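Local coordinates for protein glucose-6-phosphate isomerase (Thermus thermophilus, PDB 1ZZG) that probably catalyses the reversible isomerisation of glucose 6-phosphate to fructose 6-phosphate, a step shared by glycolysis and gluconeogenesis, at residues 231-236 against 389-394; 28-33 against 381-386; 39-44 against 395-400; 259-264 against 281-286; 217-222 against 374-379. One frame throughout, in Å; residues are numbered along the deposited sequence.

Overall arrangement
The long helix 371-391 is the common thread: contacts 5, 2 and 1 follow it from its first turns to its C-terminal end, where it meets helices 206-221, 20-32 and 228-238 in turn. Contacts 1, 2, 4 and 5 are buried, whereas contact 3, between two loops, is only partly so. Contacts 1 and 2 pack leucine, alanine and tryptophan; contact 4 packs valine, alanine, proline and phenylalanine; contact 3 adds aromatic pairing, and contact 5 stands apart with an amide hydrogen bond and a bridging water. Contact 4 joins helix to strand, nearer the chain's centre than the others. Contacts 2, 3 and 5 interlock through Trp383, Met44 and Asn217, while contacts 3 and 4 both reach the second subunit.

Contact 1 of 5, residues 231-236 against 389-394; sequences KTALLL and GELWEV
Leu391 and Trp392 meet Ala233 and Leu236 where helix 371-391 ends in a Schellman motif beside helix 228-238. In this cap Glu393 adopts a positive phi of 54°, and two backbone bonds turn back into the last turn, Val394 N to Gly389 O at 2.9 Å and Glu393 N to Glu390 O at 3.1 Å. The apolar part of the contact is slight. CD1 of Leu391 stands 4.4 Å from CB of Ala233, so a long branched side chain spans most of the gap and a single methyl suffices on the other helix. Leu391 packs further on Leu22 and Ala26 of helix 20-32, which makes its branched end a natural filler between three helices.

The aromatic part belongs to Trp392, just past the helix end. Its CG lies anti to its own carbonyl carbon (chi1 -65°), which directs the indole at helix 228-238. NE1 is hydrogen-bonded to His237 ND1, a bond that should restrain rotation of the ring, and Arg240 adds a cation-pi contact. Tryptophan suits the place because it offers both a polar N-H and a broad apolar surface. Its benzo edge faces a helix carbonyl: CZ2 lies 4.0 Å from Leu236 O, which sits near the indole plane.

Contact 2 of 5, residues 28-33 against 381-386; sequences RRLLAK and LMWQTA
Leu30 reaches from helix 20-32 into the angle between Trp383 and Ala386, two residues one turn apart on helix 371-391. From its CB, which points at the other helix, the chain continues to a CG set beside the carbonyl carbon (chi1 177°), a turn that brings both methyls to Ala386 and CD2 to the indole. There the two methyls share the work. CD1 touches only Ala386 in this contact, 4.0 Å from its CB. CD2 sits between both partners: it is 3.7 Å from CB of Ala386 and also 3.7 Å from CZ3 of Trp383, approaching the indole obliquely. Alanine suits its position because its small side chain admits the leucine tip close to the helix.

Leu31 adds a further methyl, CD2, meeting CH2 of Trp383 at 4.1 Å near the ring plane, so that it touches the edge of the benzo ring. The far end of the indole is polar, and there NE1 is hydrogen-bonded to Asn217 OD1.

The two helix segments run at 104° to each other with their axes 11.5 Å apart, a distance bridged by Leu30 reaching to Ala386 and by both leucines meeting the indole. Met44 of the following loop covers Leu30 and Trp383, Ala220 of helix 206-221 packs on the indole, and Leu381 and Thr385 lean on Leu264 of helix 257-269.

Contact 3 of 5, residues 39-44 against 395-400; sequences SMLGWM and NAFDQP
Phe397 lies with its ring between two methyl groups, CD2 of Leu41 from the facing loop over one face and CB of its own neighbour Ala396 over the opposite one. CD2 of Leu41 makes a CH-pi contact, 3.9 Å from the centroid of the Phe397 ring and 29° off its normal, and comes within 3.5 Å of Phe397 CZ. Ala396 CB stands 4.1 Å above the plane on the other side, over the ring centre, and Ser39 O approaches the ring obliquely. Phenylalanine suits a place that offers methyls on both faces.

Trp43 is the second flat group. Its five-membered ring and the Phe397 ring are inclined at only 30°, but they are slid apart, with centroids 5.8 Å from each other, so overlap is slight and the closest approach is Trp43 NE1 to Phe397 CE1 at 3.6 Å. One face of the indole carries Met44 CG and Leu41 O, both toward its rim. At the base of the phenylalanine, its CB meets CB of Met40 at 3.7 Å; the rest of the methionine then bends away.

An Asx turn shapes the loop that presents the ring: Asn395 OD1 accepts from Phe397 N at 2.9 Å, with an N-H...O angle of 154°. The Phe397 side chain is about 10 Å from that of Glu267, the predicted proton donor.

The two loops follow helices 20-32 and 371-391 respectively. Trp43 stacks on Phe188, meets Trp383 edge-to-face and packs on Ala386. Arg187 and Lys271 bind backbone oxygens of 395-400, while Gln399 and Pro400 pack on Gln297 and Glu301 of the second subunit.

Contact 4 of 5, residues 259-264 against 281-286; sequences SWFVQL and TTAVPA
Val262 points toward the strand and sets CG1 against the Ala283 carbonyl and CG2 between Ala283 and Pro285, two residues apart on the same side of the strand. At chi1 173° the CG1 branch extends away from the backbone N and rests 3.9 Å from Ala283 O. The valine and proline side chains cross at a slant, CG2 of Val262 lying 3.8 Å from CD of Pro285 and 4.1 Å from CB of Ala283.

Ala283 faces the helix in turn, its CB only 4.0 Å from the CA of Val262. So small a side chain lets helix and strand come together, their segment axes 7.9 Å apart. Phe261 extends past the valine until CE2 reaches Ala283 CB at 4.2 Å. The compact, branched valine fills the narrow part of the interface, and the larger phenylalanine covers its flank.

The same helix carries Glu267, the predicted proton donor, whose OE2 accepts from Gln263 NE2. The helix segment runs antiparallel to the strand, at 177°, as expected in a beta-alpha-beta crossover: helix 257-269 lies in the connection between the adjacent parallel strands 244-249 and 278-287. Phe261 stacks on Phe247 of the first, Trp260 packs on Met378 and Met382 of helix 371-391, and Val284 meets Val284 of the second subunit.

Contact 5 of 5, residues 217-222 against 374-379; sequences NETALA and VGWLMQ
A mixed polar and apolar contact, made by Asn217 with Gln379 and Thr219 with Trp376, joins the C-terminal end of helix 206-221 to helix 371-391 in the interior of the fold. The direct link is between two amides: Gln379 NE2 donates to Asn217 OD1 at 2.9 Å, almost straight at 175°. The acceptor lies in the amide plane of Gln379, but the donor is tilted from the carbonyl plane of Asn217, and the two amide planes are 55° apart. A bend at the second torsion of Gln379 (chi2 78°) swings its amide round toward the asparagine.

Asn217 uses both ends of its amide, and Gln379 NE2 has two acceptors. Asn217 OD1 also accepts from Trp383 NE1, and its ND2 reaches Met44 O; the second acceptor of Gln379 NE2 is Trp43 O. Asparagine fits its site because it can donate and accept at once, and glutamine because its NH2 can serve two oxygens.

Thr219 and Trp376 combine both kinds of contact. The methyl CG2 of Thr219 lies obliquely against the indole, 3.7 Å from CZ2 of Trp376. A water joins their polar atoms, donating a hydrogen bond to Thr219 OG1 at 2.8 Å and accepting from Trp376 NE1 at 3.0 Å, at the ring edge and in its plane. Thr219 OG1 is also bonded to Ala216 O.

Around this pair of helices, Pro47 packs on the side chains of Asn217 and Gln379, Trp376 packs on Lys215 and Ala216 of helix 206-221, and Leu377 and Met378 turn to Leu257 of helix 257-269.

Contact 1 of 5, residues 231-236 against 389-394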
# COMPACT_ATOMS: atom_id res chain seq x y z
N LYS A 231 7.07 -15.24 21.65
CA LYS A 231 7.42 -16.24 20.65
C LYS A 231 7.71 -15.62 19.29
O LYS A 231 8.72 -15.96 18.65
CB LYS A 231 6.29 -17.26 20.49
CG LYS A 231 6.13 -18.20 21.67
CD LYS A 231 5.13 -19.29 21.33
CE LYS A 231 4.91 -20.23 22.49
NZ LYS A 231 4.07 -21.38 22.09
N THR A 232 6.84 -14.72 18.84
CA THR A 232 7.06 -14.08 17.54
C THR A 232 8.22 -13.09 17.63
O THR A 232 8.93 -12.86 16.65
CB THR A 232 5.78 -13.36 17.01
OG1 THR A 232 5.33 -12.39 17.95
CG2 THR A 232 4.68 -14.39 16.77
N ALA A 233 8.43 -12.53 18.82
CA ALA A 233 9.56 -11.62 19.02
C ALA A 233 10.82 -12.45 18.77
O ALA A 233 11.76 -12.00 18.11
CB ALA A 233 9.56 -11.07 20.43
N LEU A 234 10.83 -13.66 19.31
CA LEU A 234 11.98 -14.56 19.13
C LEU A 234 12.19 -14.84 17.64
O LEU A 234 13.31 -14.77 17.14
CB LEU A 234 11.76 -15.88 19.87
CG LEU A 234 12.88 -16.92 19.68
CD1 LEU A 234 14.18 -16.37 20.25
CD2 LEU A 234 12.50 -18.22 20.37
N LEU A 235 11.11 -15.16 16.94
CA LEU A 235 11.19 -15.45 15.51
C LEU A 235 11.89 -14.31 14.78
O LEU A 235 12.84 -14.53 14.05
CB LEU A 235 9.80 -15.69 14.92
CG LEU A 235 9.12 -17.02 15.26
CD1 LEU A 235 7.68 -16.99 14.78
CD2 LEU A 235 9.88 -18.17 14.60
N LEU A 236 11.41 -13.08 14.97
CA LEU A 236 12.04 -11.95 14.30
C LEU A 236 13.49 -11.80 14.78
O LEU A 236 14.38 -11.48 13.99
CB LEU A 236 11.26 -10.65 14.57
CG LEU A 236 10.02 -10.38 13.70
CD1 LEU A 236 8.89 -11.34 14.06
CD2 LEU A 236 9.57 -8.94 13.90
N GLY A 389 12.58 -4.35 21.17
CA GLY A 389 13.35 -3.17 21.52
C GLY A 389 14.38 -3.53 22.57
O GLY A 389 15.50 -3.00 22.57
N GLU A 390 14.01 -4.43 23.48
CA GLU A 390 14.92 -4.87 24.53
C GLU A 390 15.95 -5.85 23.98
O GLU A 390 17.14 -5.75 24.29
CB GLU A 390 14.13 -5.54 25.67
CG GLU A 390 13.15 -4.62 26.41
CD GLU A 390 13.81 -3.35 26.91
OE1 GLU A 390 15.04 -3.35 27.13
OE2 GLU A 390 13.09 -2.34 27.11
N LEU A 391 15.49 -6.81 23.18
CA LEU A 391 16.39 -7.80 22.60
C LEU A 391 17.46 -7.18 21.72
O LEU A 391 18.58 -7.68 21.65
CB LEU A 391 15.60 -8.83 21.79
CG LEU A 391 14.68 -9.77 22.58
CD1 LEU A 391 13.79 -10.54 21.62
CD2 LEU A 391 15.51 -10.73 23.43
N TRP A 392 17.12 -6.08 21.04
CA TRP A 392 18.08 -5.42 20.16
C TRP A 392 18.74 -4.21 20.80
O TRP A 392 19.51 -3.50 20.16
CB TRP A 392 17.41 -5.02 18.84
CG TRP A 392 16.95 -6.19 18.02
CD1 TRP A 392 17.11 -7.51 18.31
CD2 TRP A 392 16.20 -6.14 16.79
NE1 TRP A 392 16.51 -8.29 17.34
CE2 TRP A 392 15.94 -7.47 16.40
CE3 TRP A 392 15.72 -5.09 15.99
CZ2 TRP A 392 15.21 -7.79 15.25
CZ3 TRP A 392 15.00 -5.41 14.84
CH2 TRP A 392 14.76 -6.75 14.48
N GLU A 393 18.44 -3.98 22.07
CA GLU A 393 19.03 -2.87 22.83
C GLU A 393 18.89 -1.51 22.18
O GLU A 393 19.86 -0.76 22.04
CB GLU A 393 20.51 -3.16 23.09
CG GLU A 393 20.74 -4.50 23.77
CD GLU A 393 22.18 -4.71 24.18
OE1 GLU A 393 23.09 -4.51 23.34
OE2 GLU A 393 22.41 -5.07 25.35
N VAL A 394 17.66 -1.17 21.80
CA VAL A 394 17.38 0.11 21.19
C VAL A 394 16.21 0.74 21.91
O VAL A 394 15.51 0.08 22.68
CB VAL A 394 16.98 -0.04 19.70
CG1 VAL A 394 18.15 -0.58 18.89
CG2 VAL A 394 15.79 -0.97 19.59

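Contact 2 of 5, residues 28-33 against 381-386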
# COMPACT_ATOMS: atom_id res chain seq x y z
N ARG A 28 11.24 -8.71 31.43
CA ARG A 28 11.45 -8.07 32.73
C ARG A 28 11.94 -6.62 32.53
O ARG A 28 11.43 -5.69 33.16
CB ARG A 28 12.50 -8.85 33.54
CG ARG A 28 12.67 -8.36 34.99
CD ARG A 28 14.03 -8.74 35.56
NE ARG A 28 15.12 -8.08 34.83
CZ ARG A 28 15.37 -6.77 34.87
NH1 ARG A 28 14.62 -5.97 35.61
NH2 ARG A 28 16.35 -6.26 34.15
N ARG A 29 12.92 -6.44 31.65
CA ARG A 29 13.46 -5.11 31.38
C ARG A 29 12.37 -4.15 30.93
O ARG A 29 12.36 -2.98 31.33
CB ARG A 29 14.55 -5.17 30.31
CG ARG A 29 15.83 -5.82 30.76
CD ARG A 29 16.91 -5.71 29.70
NE ARG A 29 18.16 -6.32 30.14
CZ ARG A 29 19.32 -6.20 29.51
NH1 ARG A 29 19.40 -5.51 28.38
NH2 ARG A 29 20.41 -6.79 30.00
N LEU A 30 11.47 -4.63 30.09
CA LEU A 30 10.38 -3.79 29.58
C LEU A 30 9.41 -3.41 30.70
O LEU A 30 9.07 -2.24 30.88
CB LEU A 30 9.63 -4.50 28.46
CG LEU A 30 8.41 -3.76 27.88
CD1 LEU A 30 8.86 -2.49 27.18
CD2 LEU A 30 7.67 -4.68 26.92
N LEU A 31 8.97 -4.42 31.46
CA LEU A 31 8.02 -4.18 32.54
C LEU A 31 8.62 -3.32 33.66
O LEU A 31 7.89 -2.58 34.33
CB LEU A 31 7.51 -5.51 33.11
CG LEU A 31 6.67 -6.38 32.16
CD1 LEU A 31 6.26 -7.67 32.85
CD2 LEU A 31 5.43 -5.60 31.71
N ALA A 32 9.93 -3.41 33.87
CA ALA A 32 10.58 -2.62 34.91
C ALA A 32 10.51 -1.13 34.57
O ALA A 32 10.57 -0.29 35.46
CB ALA A 32 12.04 -3.04 35.07
N LYS A 33 10.37 -0.82 33.28
CA LYS A 33 10.31 0.57 32.83
C LYS A 33 8.97 1.26 33.05
O LYS A 33 8.87 2.48 32.93
CB LYS A 33 10.69 0.66 31.35
CG LYS A 33 12.14 0.33 31.04
CD LYS A 33 12.39 0.33 29.54
CE LYS A 33 13.85 0.07 29.23
NZ LYS A 33 14.14 0.05 27.77
N LEU A 381 1.25 -7.27 18.30
CA LEU A 381 2.38 -6.77 17.53
C LEU A 381 3.10 -5.64 18.25
O LEU A 381 4.32 -5.51 18.14
CB LEU A 381 1.92 -6.33 16.14
CG LEU A 381 1.47 -7.53 15.29
CD1 LEU A 381 0.77 -7.05 14.03
CD2 LEU A 381 2.68 -8.39 14.95
N MET A 382 2.36 -4.82 18.98
CA MET A 382 2.99 -3.74 19.71
C MET A 382 3.88 -4.34 20.80
O MET A 382 4.98 -3.86 21.04
CB MET A 382 1.94 -2.78 20.29
CG MET A 382 1.32 -1.90 19.22
SD MET A 382 0.17 -0.61 19.81
CE MET A 382 -1.40 -1.47 19.69
N TRP A 383 3.40 -5.41 21.45
CA TRP A 383 4.20 -6.08 22.49
C TRP A 383 5.43 -6.71 21.84
O TRP A 383 6.54 -6.58 22.34
CB TRP A 383 3.40 -7.17 23.19
CG TRP A 383 2.55 -6.68 24.31
CD1 TRP A 383 1.20 -6.46 24.28
CD2 TRP A 383 2.98 -6.36 25.64
NE1 TRP A 383 0.77 -6.04 25.52
CE2 TRP A 383 1.84 -5.96 26.37
CE3 TRP A 383 4.23 -6.37 26.28
CZ2 TRP A 383 1.90 -5.58 27.71
CZ3 TRP A 383 4.29 -6.00 27.63
CH2 TRP A 383 3.13 -5.61 28.32
N GLN A 384 5.20 -7.40 20.73
CA GLN A 384 6.29 -8.04 19.99
C GLN A 384 7.37 -7.01 19.73
O GLN A 384 8.55 -7.25 19.97
CB GLN A 384 5.77 -8.57 18.65
CG GLN A 384 6.86 -8.89 17.64
CD GLN A 384 6.28 -9.34 16.31
OE1 GLN A 384 5.64 -10.39 16.23
NE2 GLN A 384 6.48 -8.54 15.27
N THR A 385 6.95 -5.85 19.23
CA THR A 385 7.87 -4.77 18.92
C THR A 385 8.60 -4.23 20.16
O THR A 385 9.81 -3.99 20.13
CB THR A 385 7.13 -3.62 18.21
OG1 THR A 385 6.50 -4.13 17.02
CG2 THR A 385 8.10 -2.51 17.84
N ALA A 386 7.87 -4.05 21.26
CA ALA A 386 8.49 -3.55 22.49
C ALA A 386 9.51 -4.57 23.01
O ALA A 386 10.60 -4.20 23.44
CB ALA A 386 7.42 -3.26 23.55

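Contact 3 of 5, residues 39-44 against 395-400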
# COMPACT_ATOMS: atom_id res chain seq x y z
N SER A 39 8.44 6.81 29.94
CA SER A 39 8.83 5.51 29.41
C SER A 39 8.06 5.19 28.12
O SER A 39 8.39 4.25 27.40
CB SER A 39 8.59 4.41 30.45
OG SER A 39 7.22 4.30 30.78
N MET A 40 7.04 5.99 27.83
CA MET A 40 6.23 5.83 26.62
C MET A 40 5.58 4.44 26.49
O MET A 40 5.43 3.93 25.38
CB MET A 40 7.10 6.12 25.39
CG MET A 40 7.71 7.51 25.38
SD MET A 40 6.48 8.82 25.63
CE MET A 40 5.59 8.77 24.06
N LEU A 41 5.18 3.86 27.61
CA LEU A 41 4.54 2.55 27.63
C LEU A 41 3.04 2.62 27.89
O LEU A 41 2.41 1.61 28.22
CB LEU A 41 5.21 1.66 28.69
CG LEU A 41 6.73 1.49 28.52
CD1 LEU A 41 7.28 0.54 29.58
CD2 LEU A 41 7.04 0.97 27.13
N GLY A 42 2.46 3.81 27.74
CA GLY A 42 1.03 3.99 27.97
C GLY A 42 0.12 3.14 27.09
O GLY A 42 -1.05 2.94 27.42
N TRP A 43 0.65 2.64 25.98
CA TRP A 43 -0.16 1.81 25.08
C TRP A 43 -0.57 0.49 25.72
O TRP A 43 -1.48 -0.18 25.24
CB TRP A 43 0.60 1.54 23.78
CG TRP A 43 1.99 1.06 23.98
CD1 TRP A 43 3.12 1.83 24.06
CD2 TRP A 43 2.42 -0.29 24.17
NE1 TRP A 43 4.22 1.04 24.28
CE2 TRP A 43 3.82 -0.27 24.36
CE3 TRP A 43 1.75 -1.52 24.20
CZ2 TRP A 43 4.56 -1.43 24.57
CZ3 TRP A 43 2.49 -2.68 24.41
CH2 TRP A 43 3.88 -2.62 24.60
N MET A 44 0.09 0.12 26.82
CA MET A 44 -0.27 -1.11 27.51
C MET A 44 -1.56 -0.91 28.30
O MET A 44 -2.31 -1.85 28.53
CB MET A 44 0.83 -1.51 28.50
CG MET A 44 2.21 -1.74 27.89
SD MET A 44 3.43 -2.07 29.19
CE MET A 44 4.89 -2.36 28.22
N ASN A 395 16.02 2.03 21.68
CA ASN A 395 14.91 2.77 22.25
C ASN A 395 13.83 2.62 21.18
O ASN A 395 13.89 3.26 20.13
CB ASN A 395 15.27 4.25 22.42
CG ASN A 395 14.16 5.05 23.06
OD1 ASN A 395 12.99 4.63 23.04
ND2 ASN A 395 14.50 6.20 23.62
N ALA A 396 12.87 1.75 21.44
CA ALA A 396 11.80 1.50 20.48
C ALA A 396 10.69 2.54 20.50
O ALA A 396 9.73 2.45 19.73
CB ALA A 396 11.19 0.12 20.76
N PHE A 397 10.85 3.57 21.33
CA PHE A 397 9.79 4.55 21.47
C PHE A 397 10.05 5.98 21.03
O PHE A 397 9.21 6.86 21.25
CB PHE A 397 9.30 4.48 22.92
CG PHE A 397 8.98 3.07 23.36
CD1 PHE A 397 7.89 2.39 22.82
CD2 PHE A 397 9.83 2.39 24.23
CE1 PHE A 397 7.65 1.05 23.13
CE2 PHE A 397 9.60 1.04 24.55
CZ PHE A 397 8.51 0.38 24.00
N ASP A 398 11.19 6.22 20.40
CA ASP A 398 11.50 7.56 19.91
C ASP A 398 11.77 7.48 18.41
O ASP A 398 11.65 6.41 17.81
CB ASP A 398 12.69 8.17 20.68
CG ASP A 398 14.00 7.47 20.40
OD1 ASP A 398 14.02 6.45 19.69
OD2 ASP A 398 15.04 7.96 20.90
N GLN A 399 12.13 8.60 17.79
CA GLN A 399 12.39 8.61 16.36
C GLN A 399 13.32 9.75 15.97
O GLN A 399 12.92 10.69 15.27
CB GLN A 399 11.06 8.71 15.59
CG GLN A 399 10.08 9.77 16.10
CD GLN A 399 9.46 9.45 17.45
OE1 GLN A 399 8.92 8.35 17.66
NE2 GLN A 399 9.51 10.41 18.37
N PRO A 400 14.59 9.67 16.40
CA PRO A 400 15.63 10.67 16.13
C PRO A 400 15.88 10.97 14.66
O PRO A 400 16.21 12.10 14.31
CB PRO A 400 16.88 10.07 16.79
CG PRO A 400 16.33 9.15 17.83
CD PRO A 400 15.16 8.52 17.12

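Contact 4 of 5, residues 259-264 against 281-286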
# COMPACT_ATOMS: atom_id res chain seq x y z
N SER A 259 0.41 -1.54 6.30
CA SER A 259 1.05 -0.23 6.37
C SER A 259 1.24 0.19 7.82
O SER A 259 2.27 0.78 8.17
CB SER A 259 0.22 0.82 5.64
OG SER A 259 0.30 0.65 4.24
N TRP A 260 0.25 -0.10 8.65
CA TRP A 260 0.32 0.24 10.07
C TRP A 260 1.49 -0.51 10.72
O TRP A 260 2.25 0.05 11.51
CB TRP A 260 -0.98 -0.14 10.77
CG TRP A 260 -0.92 -0.02 12.27
CD1 TRP A 260 -1.06 1.12 13.01
CD2 TRP A 260 -0.67 -1.08 13.19
NE1 TRP A 260 -0.90 0.83 14.35
CE2 TRP A 260 -0.66 -0.51 14.49
CE3 TRP A 260 -0.45 -2.46 13.06
CZ2 TRP A 260 -0.44 -1.28 15.64
CZ3 TRP A 260 -0.23 -3.23 14.21
CH2 TRP A 260 -0.23 -2.63 15.48
N PHE A 261 1.63 -1.79 10.38
CA PHE A 261 2.71 -2.59 10.95
C PHE A 261 4.08 -2.11 10.49
O PHE A 261 5.05 -2.11 11.26
CB PHE A 261 2.56 -4.07 10.59
CG PHE A 261 3.72 -4.91 11.07
CD1 PHE A 261 3.89 -5.16 12.43
CD2 PHE A 261 4.67 -5.38 10.17
CE1 PHE A 261 5.01 -5.85 12.89
CE2 PHE A 261 5.79 -6.07 10.62
CZ PHE A 261 5.96 -6.31 11.99
N VAL A 262 4.17 -1.72 9.22
CA VAL A 262 5.43 -1.23 8.68
C VAL A 262 5.94 -0.03 9.49
O VAL A 262 7.12 0.04 9.81
CB VAL A 262 5.29 -0.88 7.18
CG1 VAL A 262 6.55 -0.20 6.68
CG2 VAL A 262 5.05 -2.15 6.38
N GLN A 263 5.06 0.92 9.82
CA GLN A 263 5.49 2.06 10.62
C GLN A 263 5.87 1.58 12.02
O GLN A 263 6.88 1.99 12.58
CB GLN A 263 4.41 3.14 10.78
CG GLN A 263 4.78 4.11 11.90
CD GLN A 263 3.82 5.27 12.08
OE1 GLN A 263 2.62 5.13 11.90
NE2 GLN A 263 4.36 6.43 12.46
N LEU A 264 5.03 0.73 12.59
CA LEU A 264 5.30 0.21 13.93
C LEU A 264 6.67 -0.45 13.99
O LEU A 264 7.48 -0.15 14.87
CB LEU A 264 4.23 -0.82 14.33
CG LEU A 264 4.52 -1.52 15.67
CD1 LEU A 264 4.43 -0.50 16.81
CD2 LEU A 264 3.54 -2.65 15.89
N THR A 281 15.28 -4.41 10.71
CA THR A 281 14.99 -5.12 9.47
C THR A 281 13.94 -4.32 8.71
O THR A 281 13.19 -3.55 9.30
CB THR A 281 14.47 -6.55 9.73
OG1 THR A 281 13.26 -6.50 10.50
CG2 THR A 281 15.52 -7.37 10.49
N THR A 282 13.91 -4.51 7.40
CA THR A 282 12.97 -3.79 6.55
C THR A 282 11.64 -4.52 6.42
O THR A 282 11.56 -5.59 5.81
CB THR A 282 13.57 -3.58 5.15
OG1 THR A 282 14.83 -2.92 5.28
CG2 THR A 282 12.63 -2.71 4.30
N ALA A 283 10.59 -3.94 7.01
CA ALA A 283 9.26 -4.53 6.93
C ALA A 283 8.69 -4.25 5.54
O ALA A 283 8.70 -3.10 5.08
CB ALA A 283 8.35 -3.93 8.01
N VAL A 284 8.20 -5.30 4.89
CA VAL A 284 7.62 -5.20 3.55
C VAL A 284 6.16 -5.64 3.61
O VAL A 284 5.87 -6.78 3.98
CB VAL A 284 8.39 -6.10 2.55
CG1 VAL A 284 7.77 -5.99 1.17
CG2 VAL A 284 9.85 -5.69 2.51
N PRO A 285 5.23 -4.74 3.26
CA PRO A 285 3.80 -5.06 3.29
C PRO A 285 3.34 -5.93 2.11
O PRO A 285 3.85 -5.80 1.00
CB PRO A 285 3.15 -3.68 3.26
CG PRO A 285 4.08 -2.92 2.33
CD PRO A 285 5.46 -3.36 2.80
N ALA A 286 2.38 -6.82 2.37
CA ALA A 286 1.84 -7.69 1.34
C ALA A 286 0.41 -8.07 1.70
O ALA A 286 0.04 -8.08 2.88
CB ALA A 286 2.69 -8.94 1.19

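Contact 5 of 5, residues 217-222 against 374-379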
# COMPACT_ATOMS: atom_id res chain seq x y z
N ASN A 217 -2.64 -8.40 26.13
CA ASN A 217 -1.89 -8.02 27.33
C ASN A 217 -1.70 -9.27 28.20
O ASN A 217 -0.64 -9.47 28.78
CB ASN A 217 -2.64 -6.97 28.14
CG ASN A 217 -2.49 -5.57 27.57
OD1 ASN A 217 -1.71 -5.34 26.64
ND2 ASN A 217 -3.25 -4.63 28.12
N GLU A 218 -2.73 -10.10 28.28
CA GLU A 218 -2.65 -11.32 29.07
C GLU A 218 -1.55 -12.23 28.53
O GLU A 218 -0.72 -12.74 29.29
CB GLU A 218 -3.99 -12.06 29.05
CG GLU A 218 -5.03 -11.46 29.97
CD GLU A 218 -6.40 -12.07 29.76
OE1 GLU A 218 -6.48 -13.26 29.40
OE2 GLU A 218 -7.40 -11.35 29.96
N THR A 219 -1.55 -12.44 27.21
CA THR A 219 -0.54 -13.29 26.60
C THR A 219 0.86 -12.74 26.84
O THR A 219 1.81 -13.49 27.03
CB THR A 219 -0.78 -13.47 25.07
OG1 THR A 219 -0.56 -12.22 24.39
CG2 THR A 219 -2.21 -13.92 24.81
N ALA A 220 0.99 -11.41 26.86
CA ALA A 220 2.29 -10.80 27.08
C ALA A 220 2.84 -11.12 28.47
O ALA A 220 4.06 -11.14 28.67
CB ALA A 220 2.19 -9.28 26.90
N LEU A 221 1.95 -11.37 29.42
CA LEU A 221 2.36 -11.69 30.79
C LEU A 221 2.28 -13.18 31.12
O LEU A 221 2.61 -13.59 32.23
CB LEU A 221 1.48 -10.91 31.78
CG LEU A 221 1.99 -9.55 32.29
CD1 LEU A 221 3.06 -9.78 33.35
CD2 LEU A 221 2.52 -8.72 31.14
N ALA A 222 1.85 -13.99 30.16
CA ALA A 222 1.71 -15.43 30.37
C ALA A 222 3.03 -16.21 30.38
O ALA A 222 4.08 -15.70 29.99
CB ALA A 222 0.78 -16.01 29.31
N VAL A 374 -8.77 -8.51 15.75
CA VAL A 374 -7.81 -7.55 15.22
C VAL A 374 -7.20 -6.71 16.35
O VAL A 374 -6.02 -6.38 16.31
CB VAL A 374 -8.48 -6.65 14.15
CG1 VAL A 374 -7.51 -5.55 13.70
CG2 VAL A 374 -8.90 -7.52 12.95
N GLY A 375 -8.01 -6.38 17.36
CA GLY A 375 -7.50 -5.63 18.50
C GLY A 375 -6.43 -6.47 19.18
O GLY A 375 -5.42 -5.97 19.66
N TRP A 376 -6.68 -7.77 19.22
CA TRP A 376 -5.75 -8.72 19.80
C TRP A 376 -4.47 -8.70 18.96
O TRP A 376 -3.37 -8.53 19.50
CB TRP A 376 -6.38 -10.12 19.80
CG TRP A 376 -5.59 -11.16 20.58
CD1 TRP A 376 -4.23 -11.28 20.65
CD2 TRP A 376 -6.14 -12.24 21.35
NE1 TRP A 376 -3.90 -12.37 21.42
CE2 TRP A 376 -5.05 -12.98 21.86
CE3 TRP A 376 -7.44 -12.66 21.65
CZ2 TRP A 376 -5.22 -14.11 22.66
CZ3 TRP A 376 -7.61 -13.79 22.46
CH2 TRP A 376 -6.50 -14.50 22.95
N LEU A 377 -4.61 -8.86 17.65
CA LEU A 377 -3.44 -8.87 16.76
C LEU A 377 -2.60 -7.59 16.85
O LEU A 377 -1.38 -7.66 17.00
CB LEU A 377 -3.88 -9.09 15.31
CG LEU A 377 -2.77 -9.03 14.25
CD1 LEU A 377 -1.66 -10.03 14.60
CD2 LEU A 377 -3.35 -9.34 12.88
N MET A 378 -3.24 -6.44 16.77
CA MET A 378 -2.52 -5.17 16.85
C MET A 378 -1.77 -5.00 18.18
O MET A 378 -0.60 -4.60 18.19
CB MET A 378 -3.48 -4.01 16.63
CG MET A 378 -4.01 -3.94 15.20
SD MET A 378 -5.20 -2.59 14.92
CE MET A 378 -4.08 -1.18 14.84
N GLN A 379 -2.44 -5.29 19.29
CA GLN A 379 -1.80 -5.16 20.60
C GLN A 379 -0.65 -6.18 20.72
O GLN A 379 0.38 -5.90 21.34
CB GLN A 379 -2.82 -5.38 21.72
CG GLN A 379 -2.27 -5.09 23.12
CD GLN A 379 -2.20 -3.60 23.43
OE1 GLN A 379 -2.37 -2.77 22.55
NE2 GLN A 379 -1.94 -3.27 24.69
O HOH W 1 -0.98 -12.74 21.66